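PDB 4O8S: putative from Helicobacter pylori, which probably transfers nucleotides, as a nucleotidyltransferase-superfamily protein related to the AbiEii toxins of type IV toxin-antitoxin systems. Local coordinates for residues D180-V183 and S184-V188. Numbering follows the deposited sequence.
Sequences DKLV and SDYLV
Lys181 and Asp185, one turn apart on helix 179-192, form an i to i+4 salt bridge on an outer flank of the helix. The lysine leaves with CG anti to its backbone nitrogen (chi1 -178°), runs extended as far as CE, and a bend at the last torsion (chi4 -50°) brings NZ beside OD2 of Asp185. The 2.4 Å between Lys181 NZ and Asp185 OD2 is implausibly short, so the exact placement of the lysine end is doubtful. The apolar pair is buried: Leu182 and Tyr186 run side by side in the same direction, and CD2 of the leucine touches CE2 of the ring at 3.9 Å. Both also pack on Phe175 of helix 166-176; Tyr186 further reaches Ala147 and Leu150 of helix 147-159, and Leu202 of helix 202-231, which Val183 and Leu187 touch too. Backbone i to i+4 bonds tie the turn together, nearly straight at Ser184 N to Asp180 O (3.0 Å, 173° at the hydrogen) but bent from Tyr186 on, where Tyr186 N is shared between Leu182 O (2.9 Å) and, weakly, Val183 O. This turn thus carries an ion pair on its more open side, while leucine and tyrosine pack it against neighbouring helices.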
ATOM      1  N   ASP A 180      10.970   3.125  21.406  1.00 63.04           N
ATOM      2  CA  ASP A 180      11.825   1.994  21.769  1.00 62.70           C
ATOM      3  C   ASP A 180      11.128   0.662  21.516  1.00 59.58           C
ATOM      4  O   ASP A 180      11.752  -0.298  21.063  1.00 61.98           O
ATOM      5  CB  ASP A 180      12.258   2.090  23.237  1.00 69.60           C
ATOM      6  CG  ASP A 180      13.464   2.997  23.435  1.00 77.96           C
ATOM      7  OD1 ASP A 180      13.710   3.869  22.566  1.00 75.26           O
ATOM      8  OD2 ASP A 180      14.162   2.838  24.465  1.00 85.88           O
ATOM      9  N   LYS A 181       9.835   0.610  21.817  1.00 57.08           N
ATOM     10  CA  LYS A 181       9.029  -0.585  21.576  1.00 58.45           C
ATOM     11  C   LYS A 181       8.972  -0.905  20.080  1.00 54.83           C
ATOM     12  O   LYS A 181       9.062  -2.071  19.671  1.00 56.30           O
ATOM     13  CB  LYS A 181       7.613  -0.386  22.128  1.00 59.15           C
ATOM     14  CG  LYS A 181       6.685  -1.586  21.973  1.00 59.39           C
ATOM     15  CD  LYS A 181       5.238  -1.201  22.306  1.00 62.80           C
ATOM     16  CE  LYS A 181       4.275  -2.353  22.049  1.00 67.59           C
ATOM     17  NZ  LYS A 181       4.475  -2.944  20.695  1.00 67.66           N
ATOM     18  N   LEU A 182       8.829   0.138  19.266  1.00 48.43           N
ATOM     19  CA  LEU A 182       8.800  -0.033  17.815  1.00 46.92           C
ATOM     20  C   LEU A 182      10.114  -0.638  17.323  1.00 44.43           C
ATOM     21  O   LEU A 182      10.120  -1.539  16.487  1.00 42.17           O
ATOM     22  CB  LEU A 182       8.565   1.310  17.123  1.00 44.46           C
ATOM     23  CG  LEU A 182       7.201   1.983  17.271  1.00 45.87           C
ATOM     24  CD1 LEU A 182       7.227   3.351  16.601  1.00 44.64           C
ATOM     25  CD2 LEU A 182       6.091   1.110  16.688  1.00 42.00           C
ATOM     26  N   VAL A 183      11.232  -0.139  17.847  1.00 44.14           N
ATOM     27  CA  VAL A 183      12.527  -0.676  17.453  1.00 45.39           C
ATOM     28  C   VAL A 183      12.604  -2.151  17.843  1.00 44.79           C
ATOM     29  O   VAL A 183      12.929  -3.009  17.007  1.00 41.80           O
ATOM     30  CB  VAL A 183      13.679   0.134  18.075  1.00 49.02           C
ATOM     31  CG1 VAL A 183      15.015  -0.450  17.675  1.00 49.46           C
ATOM     32  CG2 VAL A 183      13.590   1.570  17.613  1.00 45.28           C
ATOM     33  N   SER A 184      12.255  -2.443  19.095  1.00 54.92           N
ATOM     34  CA  SER A 184      12.217  -3.821  19.580  1.00 54.75           C
ATOM     35  C   SER A 184      11.313  -4.696  18.717  1.00 52.86           C
ATOM     36  O   SER A 184      11.697  -5.800  18.314  1.00 52.81           O
ATOM     37  CB  SER A 184      11.755  -3.861  21.042  1.00 57.99           C
ATOM     38  OG  SER A 184      11.167  -5.116  21.342  1.00 63.61           O
ATOM     39  N   ASP A 185      10.119  -4.199  18.409  1.00 56.14           N
ATOM     40  CA  ASP A 185       9.185  -4.976  17.594  1.00 53.79           C
ATOM     41  C   ASP A 185       9.661  -5.246  16.161  1.00 50.84           C
ATOM     42  O   ASP A 185       9.386  -6.311  15.606  1.00 49.95           O
ATOM     43  CB  ASP A 185       7.812  -4.312  17.566  1.00 53.49           C
ATOM     44  CG  ASP A 185       7.120  -4.356  18.909  1.00 62.13           C
ATOM     45  OD1 ASP A 185       7.628  -5.056  19.813  1.00 63.53           O
ATOM     46  OD2 ASP A 185       6.068  -3.694  19.056  1.00 67.51           O
ATOM     47  N   TYR A 186      10.386  -4.303  15.564  1.00 40.61           N
ATOM     48  CA  TYR A 186      10.643  -4.387  14.119  1.00 40.32           C
ATOM     49  C   TYR A 186      12.067  -4.683  13.696  1.00 38.43           C
ATOM     50  O   TYR A 186      12.302  -4.984  12.525  1.00 38.75           O
ATOM     51  CB  TYR A 186      10.191  -3.094  13.427  1.00 38.13           C
ATOM     52  CG  TYR A 186       8.695  -2.905  13.390  1.00 37.47           C
ATOM     53  CD1 TYR A 186       7.881  -3.776  12.671  1.00 35.91           C
ATOM     54  CD2 TYR A 186       8.097  -1.835  14.041  1.00 35.12           C
ATOM     55  CE1 TYR A 186       6.500  -3.592  12.617  1.00 35.54           C
ATOM     56  CE2 TYR A 186       6.715  -1.646  13.994  1.00 37.95           C
ATOM     57  CZ  TYR A 186       5.930  -2.531  13.281  1.00 34.58           C
ATOM     58  OH  TYR A 186       4.563  -2.349  13.231  1.00 36.57           O
ATOM     59  N   LEU A 187      13.022  -4.585  14.620  1.00 46.09           N
ATOM     60  CA  LEU A 187      14.436  -4.680  14.235  1.00 45.57           C
ATOM     61  C   LEU A 187      14.805  -5.946  13.466  1.00 44.78           C
ATOM     62  O   LEU A 187      15.537  -5.880  12.465  1.00 46.33           O
ATOM     63  CB  LEU A 187      15.372  -4.483  15.437  1.00 48.18           C
ATOM     64  CG  LEU A 187      16.831  -4.298  14.995  1.00 47.75           C
ATOM     65  CD1 LEU A 187      16.927  -3.206  13.957  1.00 52.15           C
ATOM     66  CD2 LEU A 187      17.746  -3.975  16.164  1.00 50.19           C
ATOM     67  N   VAL A 188      14.288  -7.089  13.911  1.00 45.22           N
ATOM     68  CA  VAL A 188      14.568  -8.349  13.215  1.00 45.77           C
ATOM     69  C   VAL A 188      13.990  -8.330  11.799  1.00 42.51           C
ATOM     70  O   VAL A 188      14.682  -8.668  10.827  1.00 43.48           O
ATOM     71  CB  VAL A 188      14.012  -9.578  13.980  1.00 43.49           C
ATOM     72  CG1 VAL A 188      14.043 -10.833  13.087  1.00 43.00           C
ATOM     73  CG2 VAL A 188      14.799  -9.801  15.276  1.00 44.45           C
TER